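Putative methyltransferase protein (Bacteroides fragilis, PDB 5BP9) binds S-adenosyl-L-homocysteine and probably acts as an S-adenosylmethionine-dependent methyltransferase. Local coordinates at residues S70-E75 and G225-R230; F161-M166 and C196-S201; L167-G172 and F241-I246. All coordinates share one frame; numbering follows the deposited sequence.

In the fold
The three contacts run from the four-stranded antiparallel sheet down into the central mixed sheet. Contact 2 pairs two neighbouring parallel strands of that mixed sheet, 161-166 and 195-202. Contact 3 takes the loop that leaves strand 161-166 and sets it against strand 236-244. Contact 1 fastens the 70-75 loop to strand 226-233, the neighbour of 236-244. Centres lie about 12 Å apart for contacts 1 and 3, about 13 Å for 2 and 3, and about 25 Å for 1 and 2. Along the chain contact 2 is nested inside contact 1, while contact 3 crosses both. Contact 3 thus joins the two sheets beside the bound S-adenosyl-L-homocysteine.

Contact 1: S70-E75 and G225-R230; sequences SSQFDE and GEIDFR. With ETE (2-{2-[2-2-(methoxy-ethoxy)-ethoxy]-ethoxy}-ethanol), chain B.
Asp-228 holds CG between its backbone N and carbonyl carbon (chi1 61°), which brings the carboxylate against Ser-71 and Gln-72. Both of these are modelled in two conformers, and their side-chain bonds are those of one. Gln-72 bends at chi2 (90°) and turns its amide to Asp-228. Ser-71 N bonds to Asp-228 OD1 at 3.0 Å, from the syn side but out of the carboxylate plane. Ser-71 OG gives a 2.6 Å bond to the syn lone pair of Asp-228 OD2. Gln-72 NE2 reaches that oxygen at 2.9 Å from above the plane, so two donors can grip OD2. The amide's other end, Gln-72 OE1, accepts from Asp-228 N in a nearly straight bond of 3.0 Å (171°). Ser-70 OG donates to Asp-228 O at 2.8 Å. It also accepts from Gln-72 N. Apolar contact continues at Phe-73, whose CE2 meets Ile-227 CD1 at 3.7 Å. The Phe-229 ring lies between Ile-227 CG2 on one face and C15 of the glycol ETE on the other. Water 1 links Ser-70 O to Arg-230 NH2. The Ser-70 bond to Gln-72 N makes an ST turn, here seated at the start of the loop joining strands 66-69 and 76-78 of the antiparallel sheet.

Contact 2: F161-M166 and C196-S201; sequences FDTILM and CILMDS
Met-166, a selenomethionine, overlaps Met-199, another, with its SE 3.7 Å from Met-199 CE in one of two modelled conformers. The two chains lie side by side and point the same way, each bent at chi3. In that conformer Met-166 SE also rests on Ile-197 CG2 at 4.2 Å. Ile-164 shares this face, and helix 180-190 packs on it through Phe-183 and Met-187. On the other face Leu-165 and Leu-198 run alongside each other, CD2 to CD1 at 3.9 Å. Thr-163 CG2 comes to the same Leu-198 CD1, but obliquely. Between these two layers the backbones pair in parallel, and the axes of 163-166 and 196-201 approach to 4.7 Å. Ile-164 N bonds to Cys-196 O and its O accepts from Leu-198 N. Met-166 N then meets Leu-198 O at 2.9 Å, almost straight (176°). The last bond, Asp-200 N to Met-166 O, is longer at 3.3 Å. Thr-163 OG1 has its partner outside, Thr-102 O. The pair lies in the central sheet of a Rossmann-like methyltransferase fold. Its chemistry implies backbone bonds satisfied between two largely apolar layers, while the Asp-200 carboxylate accepts from Asn-169 N and Gly-170 N of the loop after strand 161-166.

Contact 3: L167-G172 and F241-I246; sequences LMNGSG and FDWLYI. With ETE (2-{2-[2-2-(methoxy-ethoxy)-ethoxy]-ethoxy}-ethanol), chain B; SAH (S-adenosyl-L-homocysteine), chain D.
Leu-244 O is the main polar meeting point, taking two donors from the 167-172 loop. Asn-169 ND2 bonds to it at 3.0 Å and Ser-171 OG at 2.7 Å. They come from opposite faces of the carbonyl plane. In return Leu-244 N donates to Gly-172 O at 3.2 Å, in the carbonyl plane and on a lone pair. Stacking adds a second kind of contact. The Asn-169 amide lies on the Tyr-245 ring, 20° from parallel, with ND2 over the ring centre. Its CG stands anti to the backbone N (chi1 -165°), which carries the amide out toward the tyrosine. Asn-169 OD1 is hydrogen-bonded to Ser-201 OG. Gly-172 CA makes a CH-pi contact with the six-membered ring of Trp-243, 3.5 Å from its centroid. Ligand contacts come from both segments. ETE lies over the opposite face of Trp-243 and on Phe-241, while Trp-243 CH2 is 3.6 Å from SAH C5'. In one of two modelled conformers Met-168 CB approaches SAH O at 3.2 Å. Water 2 accepts from Trp-243 NE1 at 2.9 Å. The loop follows strand 161-166 and precedes helix 180-190, whose Met-180 touches Leu-244 and Ile-246, while strand 226-233 flanks the tyrosine through Ile-227 and Phe-229.

Contact 1: S70-E75 and G225-R230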
loop_
_atom_site.group_PDB
_atom_site.type_symbol
_atom_site.label_atom_id
_atom_site.label_comp_id
_atom_site.label_asym_id
_atom_site.label_seq_id
_atom_site.Cartn_x
_atom_site.Cartn_y
_atom_site.Cartn_z
ATOM N N SER A 70 1.253 -16.610 -7.301
ATOM C CA SER A 70 -0.086 -16.486 -6.750
ATOM C C SER A 70 -0.850 -17.774 -6.938
ATOM O O SER A 70 -0.600 -18.499 -7.900
ATOM C CB SER A 70 -0.802 -15.373 -7.503
ATOM O OG SER A 70 -2.166 -15.274 -7.186
ATOM N N SER A 71 -1.805 -18.041 -6.047
ATOM C CA SER A 71 -2.690 -19.193 -6.274
ATOM C C SER A 71 -3.697 -18.936 -7.412
ATOM O O SER A 71 -4.230 -19.895 -7.966
ATOM C CB SER A 71 -3.423 -19.603 -4.997
ATOM O OG SER A 71 -4.469 -18.713 -4.708
ATOM N N GLN A 72 -3.928 -17.662 -7.768
ATOM C CA GLN A 72 -4.943 -17.246 -8.761
ATOM C C GLN A 72 -4.367 -16.882 -10.139
ATOM O O GLN A 72 -5.066 -16.947 -11.142
ATOM C CB GLN A 72 -5.728 -16.031 -8.249
ATOM C CG GLN A 72 -6.562 -16.265 -6.987
ATOM C CD GLN A 72 -5.820 -15.978 -5.666
ATOM O OE1 GLN A 72 -4.758 -15.336 -5.626
ATOM N NE2 GLN A 72 -6.391 -16.454 -4.579
ATOM N N PHE A 73 -3.104 -16.461 -10.173
ATOM C CA PHE A 73 -2.472 -15.921 -11.383
ATOM C C PHE A 73 -1.153 -16.634 -11.680
ATOM O O PHE A 73 -0.516 -17.159 -10.770
ATOM C CB PHE A 73 -2.222 -14.423 -11.193
ATOM C CG PHE A 73 -3.471 -13.630 -10.992
ATOM C CD1 PHE A 73 -4.379 -13.467 -12.037
ATOM C CD2 PHE A 73 -3.771 -13.074 -9.747
ATOM C CE1 PHE A 73 -5.559 -12.745 -11.852
ATOM C CE2 PHE A 73 -4.944 -12.347 -9.560
ATOM C CZ PHE A 73 -5.843 -12.188 -10.612
ATOM N N ASP A 74 -0.758 -16.660 -12.954
ATOM C CA ASP A 74 0.518 -17.269 -13.351
ATOM C C ASP A 74 1.673 -16.407 -12.853
ATOM O O ASP A 74 1.490 -15.213 -12.579
ATOM C CB ASP A 74 0.650 -17.401 -14.869
ATOM C CG ASP A 74 -0.440 -18.229 -15.480
ATOM O OD1 ASP A 74 -0.905 -19.186 -14.824
ATOM O OD2 ASP A 74 -0.826 -17.909 -16.620
ATOM N N GLU A 75 2.864 -17.008 -12.813
ATOM C CA GLU A 75 4.067 -16.321 -12.345
ATOM C C GLU A 75 4.328 -15.063 -13.185
ATOM O O GLU A 75 4.168 -15.082 -14.421
ATOM C CB GLU A 75 5.272 -17.273 -12.389
ATOM C CG GLU A 75 6.573 -16.661 -11.876
ATOM C CD GLU A 75 7.737 -17.633 -11.906
ATOM O OE1 GLU A 75 7.524 -18.828 -12.187
ATOM O OE2 GLU A 75 8.876 -17.194 -11.639
ATOM N N GLY A 225 -11.708 -10.065 -5.214
ATOM C CA GLY A 225 -10.537 -9.217 -4.985
ATOM C C GLY A 225 -9.608 -9.705 -3.876
ATOM O O GLY A 225 -8.544 -9.107 -3.671
ATOM N N GLU A 226 -9.988 -10.773 -3.167
ATOM C CA GLU A 226 -9.123 -11.377 -2.132
ATOM C C GLU A 226 -8.124 -12.331 -2.812
ATOM O O GLU A 226 -8.424 -13.524 -3.036
ATOM C CB GLU A 226 -9.962 -12.091 -1.061
ATOM C CG GLU A 226 -10.764 -11.114 -0.197
ATOM C CD GLU A 226 -11.622 -11.767 0.846
ATOM O OE1 GLU A 226 -11.941 -12.969 0.722
ATOM O OE2 GLU A 226 -12.013 -11.070 1.787
ATOM N N ILE A 227 -6.970 -11.768 -3.166
ATOM C CA ILE A 227 -5.888 -12.446 -3.901
ATOM C C ILE A 227 -4.816 -12.826 -2.876
ATOM O O ILE A 227 -4.702 -12.224 -1.820
ATOM C CB ILE A 227 -5.270 -11.465 -4.964
ATOM C CG1 ILE A 227 -6.342 -10.972 -5.934
ATOM C CG2 ILE A 227 -4.128 -12.084 -5.774
ATOM C CD1 ILE A 227 -7.141 -12.078 -6.564
ATOM N N ASP A 228 -4.016 -13.824 -3.202
ATOM C CA ASP A 228 -2.786 -14.076 -2.480
ATOM C C ASP A 228 -1.601 -14.059 -3.408
ATOM O O ASP A 228 -1.696 -14.398 -4.595
ATOM C CB ASP A 228 -2.835 -15.383 -1.719
ATOM C CG ASP A 228 -3.033 -16.564 -2.623
ATOM O OD1 ASP A 228 -2.047 -17.080 -3.207
ATOM O OD2 ASP A 228 -4.205 -16.942 -2.778
ATOM N N PHE A 229 -0.490 -13.641 -2.837
ATOM C CA PHE A 229 0.780 -13.553 -3.540
ATOM C C PHE A 229 1.916 -14.107 -2.675
ATOM O O PHE A 229 1.790 -14.255 -1.478
ATOM C CB PHE A 229 1.094 -12.099 -3.886
ATOM C CG PHE A 229 0.209 -11.497 -4.939
ATOM C CD1 PHE A 229 0.268 -11.948 -6.250
ATOM C CD2 PHE A 229 -0.597 -10.424 -4.656
ATOM C CE1 PHE A 229 -0.477 -11.369 -7.242
ATOM C CE2 PHE A 229 -1.356 -9.839 -5.646
ATOM C CZ PHE A 229 -1.305 -10.310 -6.936
ATOM N N ARG A 230 3.054 -14.354 -3.322
ATOM C CA ARG A 230 4.302 -14.670 -2.644
ATOM C C ARG A 230 5.413 -14.243 -3.591
ATOM O O ARG A 230 5.282 -14.395 -4.790
ATOM C CB ARG A 230 4.408 -16.163 -2.249
ATOM C CG ARG A 230 4.403 -17.121 -3.388
ATOM C CD ARG A 230 4.316 -18.557 -2.900
ATOM N NE ARG A 230 4.272 -19.495 -4.021
ATOM C CZ ARG A 230 3.183 -19.818 -4.733
ATOM N NH1 ARG A 230 1.973 -19.267 -4.485
ATOM N NH2 ARG A 230 3.307 -20.711 -5.721
HETATM O OH2 ETE B . 3.514 -9.006 3.687
HETATM C C12 ETE B . 4.333 -8.691 2.565
HETATM C C22 ETE B . 3.480 -7.823 1.663
HETATM O OH3 ETE B . 4.234 -7.350 0.554
HETATM C C13 ETE B . 4.053 -6.522 -1.703
HETATM C C23 ETE B . 3.416 -6.577 -0.323
HETATM O OH4 ETE B . 3.230 -5.772 -2.597
HETATM C C14 ETE B . 2.104 -7.152 -4.203
HETATM C C24 ETE B . 3.270 -6.205 -3.959
HETATM O OH5 ETE B . 2.278 -7.839 -5.441
HETATM C C15 ETE B . 1.400 -7.880 -7.703
HETATM C C25 ETE B . 2.005 -7.030 -6.593
HETATM O OH6 ETE B . 1.858 -7.407 -8.973
HETATM C C26 ETE B . 1.902 -8.413 -9.985
HETATM O O HOH W 1 1.209 -20.741 -7.454
#

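Contact 2: F161-M166 and C196-S201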
loop_
_atom_site.group_PDB
_atom_site.type_symbol
_atom_site.label_atom_id
_atom_site.label_comp_id
_atom_site.label_asym_id
_atom_site.label_seq_id
_atom_site.Cartn_x
_atom_site.Cartn_y
_atom_site.Cartn_z
ATOM N N PHE A 161 -2.357 11.920 12.254
ATOM C CA PHE A 161 -2.088 12.406 10.922
ATOM C C PHE A 161 -3.274 13.141 10.340
ATOM O O PHE A 161 -4.420 12.784 10.572
ATOM C CB PHE A 161 -1.715 11.228 10.013
ATOM C CG PHE A 161 -0.496 10.481 10.504
ATOM C CD1 PHE A 161 0.757 10.966 10.231
ATOM C CD2 PHE A 161 -0.616 9.361 11.321
ATOM C CE1 PHE A 161 1.884 10.361 10.723
ATOM C CE2 PHE A 161 0.522 8.722 11.808
ATOM C CZ PHE A 161 1.775 9.235 11.501
ATOM N N ASP A 162 -2.958 14.157 9.537
ATOM C CA ASP A 162 -3.957 14.835 8.712
ATOM C C ASP A 162 -4.277 14.087 7.424
ATOM O O ASP A 162 -5.412 14.142 6.952
ATOM C CB ASP A 162 -3.499 16.242 8.384
ATOM C CG ASP A 162 -3.264 17.072 9.646
ATOM O OD1 ASP A 162 -4.277 17.372 10.342
ATOM O OD2 ASP A 162 -2.083 17.388 9.938
ATOM N N THR A 163 -3.280 13.407 6.866
ATOM C CA THR A 163 -3.470 12.610 5.634
ATOM C C THR A 163 -2.762 11.271 5.814
ATOM O O THR A 163 -1.601 11.232 6.237
ATOM C CB THR A 163 -2.906 13.302 4.381
ATOM O OG1 THR A 163 -3.364 14.653 4.312
ATOM C CG2 THR A 163 -3.374 12.604 3.114
ATOM N N ILE A 164 -3.482 10.199 5.517
ATOM C CA ILE A 164 -2.921 8.845 5.491
ATOM C C ILE A 164 -2.955 8.353 4.042
ATOM O O ILE A 164 -4.023 8.293 3.433
ATOM C CB ILE A 164 -3.675 7.902 6.429
ATOM C CG1 ILE A 164 -3.570 8.441 7.889
ATOM C CG2 ILE A 164 -3.108 6.482 6.301
ATOM C CD1 ILE A 164 -4.300 7.611 8.930
ATOM N N LEU A 165 -1.774 8.045 3.496
ATOM C CA LEU A 165 -1.635 7.624 2.096
ATOM C C LEU A 165 -1.462 6.122 2.008
ATOM O O LEU A 165 -0.546 5.571 2.599
ATOM C CB LEU A 165 -0.422 8.282 1.433
ATOM C CG LEU A 165 -0.423 9.789 1.288
ATOM C CD1 LEU A 165 0.891 10.242 0.674
ATOM C CD2 LEU A 165 -1.596 10.224 0.426
HETATM N N MSE A 166 -2.371 5.479 1.264
HETATM C CA MSE A 166 -2.271 4.049 0.976
HETATM C C MSE A 166 -2.343 3.894 -0.509
HETATM O O MSE A 166 -3.432 3.822 -1.111
HETATM C CB MSE A 166 -3.384 3.381 1.714
HETATM C CG MSE A 166 -3.112 3.532 3.203
HETATM SE SE MSE A 166 -4.537 2.724 4.260
HETATM C CE MSE A 166 -3.833 0.875 4.149
ATOM N N CYS A 196 -7.971 12.755 6.481
ATOM C CA CYS A 196 -8.484 11.839 5.466
ATOM C C CYS A 196 -7.473 10.771 5.102
ATOM O O CYS A 196 -6.270 10.907 5.364
ATOM C CB CYS A 196 -8.965 12.596 4.232
ATOM S SG CYS A 196 -7.675 13.132 3.114
ATOM N N ILE A 197 -8.002 9.702 4.521
ATOM C CA ILE A 197 -7.202 8.626 3.943
ATOM C C ILE A 197 -7.391 8.739 2.434
ATOM O O ILE A 197 -8.534 8.840 1.962
ATOM C CB ILE A 197 -7.728 7.258 4.376
ATOM C CG1 ILE A 197 -7.763 7.136 5.899
ATOM C CG2 ILE A 197 -6.891 6.140 3.779
ATOM C CD1 ILE A 197 -8.883 6.248 6.390
ATOM N N LEU A 198 -6.286 8.688 1.702
ATOM C CA LEU A 198 -6.302 8.628 0.236
ATOM C C LEU A 198 -5.797 7.245 -0.156
ATOM O O LEU A 198 -4.664 6.869 0.167
ATOM C CB LEU A 198 -5.434 9.740 -0.353
ATOM C CG LEU A 198 -5.886 11.151 0.015
ATOM C CD1 LEU A 198 -4.856 12.170 -0.482
ATOM C CD2 LEU A 198 -7.264 11.467 -0.535
HETATM N N MSE A 199 -6.651 6.489 -0.830
HETATM C CA MSE A 199 -6.390 5.069 -1.145
HETATM C C MSE A 199 -6.758 4.782 -2.565
HETATM O O MSE A 199 -7.849 5.128 -2.992
HETATM C CB MSE A 199 -7.261 4.184 -0.226
HETATM C CG MSE A 199 -7.122 2.666 -0.497
HETATM SE SE MSE A 199 -8.476 1.630 0.500
HETATM C CE MSE A 199 -7.280 1.710 2.009
ATOM N N ASP A 200 -5.875 4.104 -3.287
ATOM C CA ASP A 200 -6.205 3.621 -4.615
ATOM C C ASP A 200 -6.426 2.108 -4.584
ATOM O O ASP A 200 -5.867 1.390 -3.762
ATOM C CB ASP A 200 -5.130 3.990 -5.624
ATOM C CG ASP A 200 -3.898 3.134 -5.480
ATOM O OD1 ASP A 200 -3.353 3.039 -4.374
ATOM O OD2 ASP A 200 -3.497 2.473 -6.428
ATOM N N SER A 201 -7.284 1.649 -5.478
ATOM C CA SER A 201 -7.444 0.211 -5.724
ATOM C C SER A 201 -7.987 -0.011 -7.132
ATOM O O SER A 201 -7.991 0.890 -7.963
ATOM C CB SER A 201 -8.350 -0.417 -4.652
ATOM O OG SER A 201 -8.197 -1.838 -4.639
#

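Contact 3: L167-G172 and F241-I246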
loop_
_atom_site.group_PDB
_atom_site.type_symbol
_atom_site.label_atom_id
_atom_site.label_comp_id
_atom_site.label_asym_id
_atom_site.label_seq_id
_atom_site.Cartn_x
_atom_site.Cartn_y
_atom_site.Cartn_z
ATOM N N LEU A 167 -1.158 3.879 -1.120
ATOM C CA LEU A 167 -1.017 3.938 -2.583
ATOM C C LEU A 167 -0.346 2.693 -3.166
ATOM O O LEU A 167 0.355 1.989 -2.465
ATOM C CB LEU A 167 -0.244 5.188 -2.962
ATOM C CG LEU A 167 -0.876 6.513 -2.521
ATOM C CD1 LEU A 167 0.053 7.665 -2.909
ATOM C CD2 LEU A 167 -2.265 6.723 -3.086
HETATM N N MSE A 168 -0.578 2.493 -4.461
HETATM C CA MSE A 168 -0.126 1.328 -5.216
HETATM C C MSE A 168 -0.924 0.124 -4.754
HETATM O O MSE A 168 -0.399 -0.826 -4.132
HETATM C CB MSE A 168 1.384 1.147 -5.133
HETATM C CG MSE A 168 1.894 0.455 -6.390
HETATM SE SE MSE A 168 1.041 -1.317 -6.566
HETATM C CE MSE A 168 1.779 -1.721 -8.348
ATOM N N ASN A 169 -2.199 0.139 -5.113
ATOM C CA ASN A 169 -3.176 -0.758 -4.534
ATOM C C ASN A 169 -3.107 -0.701 -3.021
ATOM O O ASN A 169 -2.764 -1.682 -2.339
ATOM C CB ASN A 169 -3.056 -2.206 -5.022
ATOM C CG ASN A 169 -4.288 -2.992 -4.674
ATOM O OD1 ASN A 169 -5.387 -2.564 -5.014
ATOM N ND2 ASN A 169 -4.138 -4.113 -3.955
ATOM N N GLY A 170 -3.447 0.478 -2.501
ATOM C CA GLY A 170 -3.409 0.756 -1.093
ATOM C C GLY A 170 -4.279 -0.115 -0.238
ATOM O O GLY A 170 -3.982 -0.319 0.924
ATOM N N SER A 171 -5.340 -0.674 -0.817
ATOM C CA SER A 171 -6.167 -1.615 -0.101
ATOM C C SER A 171 -5.432 -2.909 0.257
ATOM O O SER A 171 -5.853 -3.632 1.145
ATOM C CB SER A 171 -7.396 -1.949 -0.928
ATOM O OG SER A 171 -7.036 -2.389 -2.205
ATOM N N GLY A 172 -4.358 -3.209 -0.461
ATOM C CA GLY A 172 -3.680 -4.471 -0.335
ATOM C C GLY A 172 -3.396 -4.938 1.058
ATOM O O GLY A 172 -3.692 -6.090 1.412
ATOM N N PHE A 241 1.227 -14.040 1.317
ATOM C CA PHE A 241 0.424 -13.018 1.962
ATOM C C PHE A 241 -0.865 -12.759 1.214
ATOM O O PHE A 241 -0.929 -12.917 -0.003
ATOM C CB PHE A 241 1.195 -11.697 2.140
ATOM C CG PHE A 241 1.714 -11.103 0.856
ATOM C CD1 PHE A 241 2.945 -11.503 0.338
ATOM C CD2 PHE A 241 0.983 -10.137 0.149
ATOM C CE1 PHE A 241 3.442 -10.952 -0.836
ATOM C CE2 PHE A 241 1.480 -9.562 -1.014
ATOM C CZ PHE A 241 2.705 -9.980 -1.530
ATOM N N ASP A 242 -1.880 -12.314 1.967
ATOM C CA ASP A 242 -3.136 -11.876 1.390
ATOM C C ASP A 242 -3.006 -10.426 0.892
ATOM O O ASP A 242 -2.408 -9.584 1.560
ATOM C CB ASP A 242 -4.253 -11.956 2.449
ATOM C CG ASP A 242 -4.537 -13.386 2.906
ATOM O OD1 ASP A 242 -4.301 -14.367 2.151
ATOM O OD2 ASP A 242 -5.028 -13.531 4.026
ATOM N N TRP A 243 -3.575 -10.139 -0.284
ATOM C CA TRP A 243 -3.473 -8.814 -0.890
ATOM C C TRP A 243 -4.856 -8.476 -1.441
ATOM O O TRP A 243 -5.302 -9.069 -2.399
ATOM C CB TRP A 243 -2.377 -8.762 -1.972
ATOM C CG TRP A 243 -1.821 -7.396 -2.275
ATOM C CD1 TRP A 243 -1.820 -6.741 -3.484
ATOM C CD2 TRP A 243 -1.105 -6.558 -1.366
ATOM N NE1 TRP A 243 -1.179 -5.535 -3.361
ATOM C CE2 TRP A 243 -0.731 -5.391 -2.076
ATOM C CE3 TRP A 243 -0.742 -6.678 -0.032
ATOM C CZ2 TRP A 243 -0.008 -4.350 -1.478
ATOM C CZ3 TRP A 243 -0.048 -5.650 0.572
ATOM C CH2 TRP A 243 0.311 -4.490 -0.149
ATOM N N LEU A 244 -5.524 -7.519 -0.805
ATOM C CA LEU A 244 -6.886 -7.158 -1.175
ATOM C C LEU A 244 -6.927 -6.109 -2.272
ATOM O O LEU A 244 -6.331 -5.022 -2.151
ATOM C CB LEU A 244 -7.617 -6.599 0.040
ATOM C CG LEU A 244 -9.074 -6.137 -0.162
ATOM C CD1 LEU A 244 -10.008 -7.294 -0.484
ATOM C CD2 LEU A 244 -9.538 -5.387 1.079
ATOM N N TYR A 245 -7.648 -6.428 -3.342
ATOM C CA TYR A 245 -8.135 -5.432 -4.308
ATOM C C TYR A 245 -9.614 -5.247 -4.027
ATOM O O TYR A 245 -10.290 -6.200 -3.690
ATOM C CB TYR A 245 -7.936 -5.916 -5.755
ATOM C CG TYR A 245 -6.493 -6.098 -6.137
ATOM C CD1 TYR A 245 -5.792 -7.227 -5.723
ATOM C CD2 TYR A 245 -5.835 -5.157 -6.893
ATOM C CE1 TYR A 245 -4.457 -7.396 -6.038
ATOM C CE2 TYR A 245 -4.492 -5.319 -7.225
ATOM C CZ TYR A 245 -3.806 -6.440 -6.794
ATOM O OH TYR A 245 -2.464 -6.611 -7.109
ATOM N N ILE A 246 -10.107 -4.020 -4.119
ATOM C CA ILE A 246 -11.488 -3.769 -3.736
ATOM C C ILE A 246 -12.088 -2.738 -4.686
ATOM O O ILE A 246 -11.496 -1.679 -4.961
ATOM C CB ILE A 246 -11.586 -3.358 -2.247
ATOM C CG1 ILE A 246 -13.042 -3.301 -1.774
ATOM C CG2 ILE A 246 -10.872 -2.028 -1.984
ATOM C CD1 ILE A 246 -13.182 -3.172 -0.277
HETATM O OH2 ETE B . 3.514 -9.006 3.687
HETATM C C12 ETE B . 4.333 -8.691 2.565
HETATM C C22 ETE B . 3.480 -7.823 1.663
HETATM O OH3 ETE B . 4.234 -7.350 0.554
HETATM C C13 ETE B . 4.053 -6.522 -1.703
HETATM C C23 ETE B . 3.416 -6.577 -0.323
HETATM O OH4 ETE B . 3.230 -5.772 -2.597
HETATM C C14 ETE B . 2.104 -7.152 -4.203
HETATM C C24 ETE B . 3.270 -6.205 -3.959
HETATM O OH5 ETE B . 2.278 -7.839 -5.441
HETATM C C15 ETE B . 1.400 -7.880 -7.703
HETATM C C25 ETE B . 2.005 -7.030 -6.593
HETATM O OH6 ETE B . 1.858 -7.407 -8.973
HETATM C C26 ETE B . 1.902 -8.413 -9.985
HETATM N N SAH D . 3.984 2.161 -1.564
HETATM C CA SAH D . 5.164 1.519 -2.262
HETATM C CB SAH D . 5.248 -0.005 -2.088
HETATM C CG SAH D . 3.985 -0.793 -2.438
HETATM S SD SAH D . 4.216 -2.517 -2.111
HETATM C C SAH D . 5.141 1.831 -3.732
HETATM O O SAH D . 4.204 2.444 -4.234
HETATM O OXT SAH D . 6.047 1.496 -4.493
HETATM C "C5'" SAH D . 3.446 -2.697 -0.522
HETATM C "C4'" SAH D . 4.385 -2.359 0.630
HETATM O "O4'" SAH D . 3.634 -2.451 1.859
HETATM C "C3'" SAH D . 5.593 -3.274 0.812
HETATM O "O3'" SAH D . 6.800 -2.482 0.898
HETATM C "C2'" SAH D . 5.291 -4.043 2.094
HETATM O "O2'" SAH D . 6.418 -4.499 2.815
HETATM C "C1'" SAH D . 4.451 -3.056 2.872
HETATM N N9 SAH D . 3.552 -3.596 3.904
HETATM C C8 SAH D . 2.798 -4.704 3.813
HETATM N N7 SAH D . 2.043 -4.923 4.847
HETATM C C5 SAH D . 2.304 -3.856 5.683
HETATM C C6 SAH D . 1.831 -3.489 6.951
HETATM N N6 SAH D . 0.916 -4.204 7.628
HETATM N N1 SAH D . 2.313 -2.347 7.516
HETATM C C2 SAH D . 3.237 -1.632 6.839
HETATM N N3 SAH D . 3.751 -1.892 5.624
HETATM C C4 SAH D . 3.256 -3.028 5.094
HETATM O O HOH W 2 0.250 -3.999 -5.345
#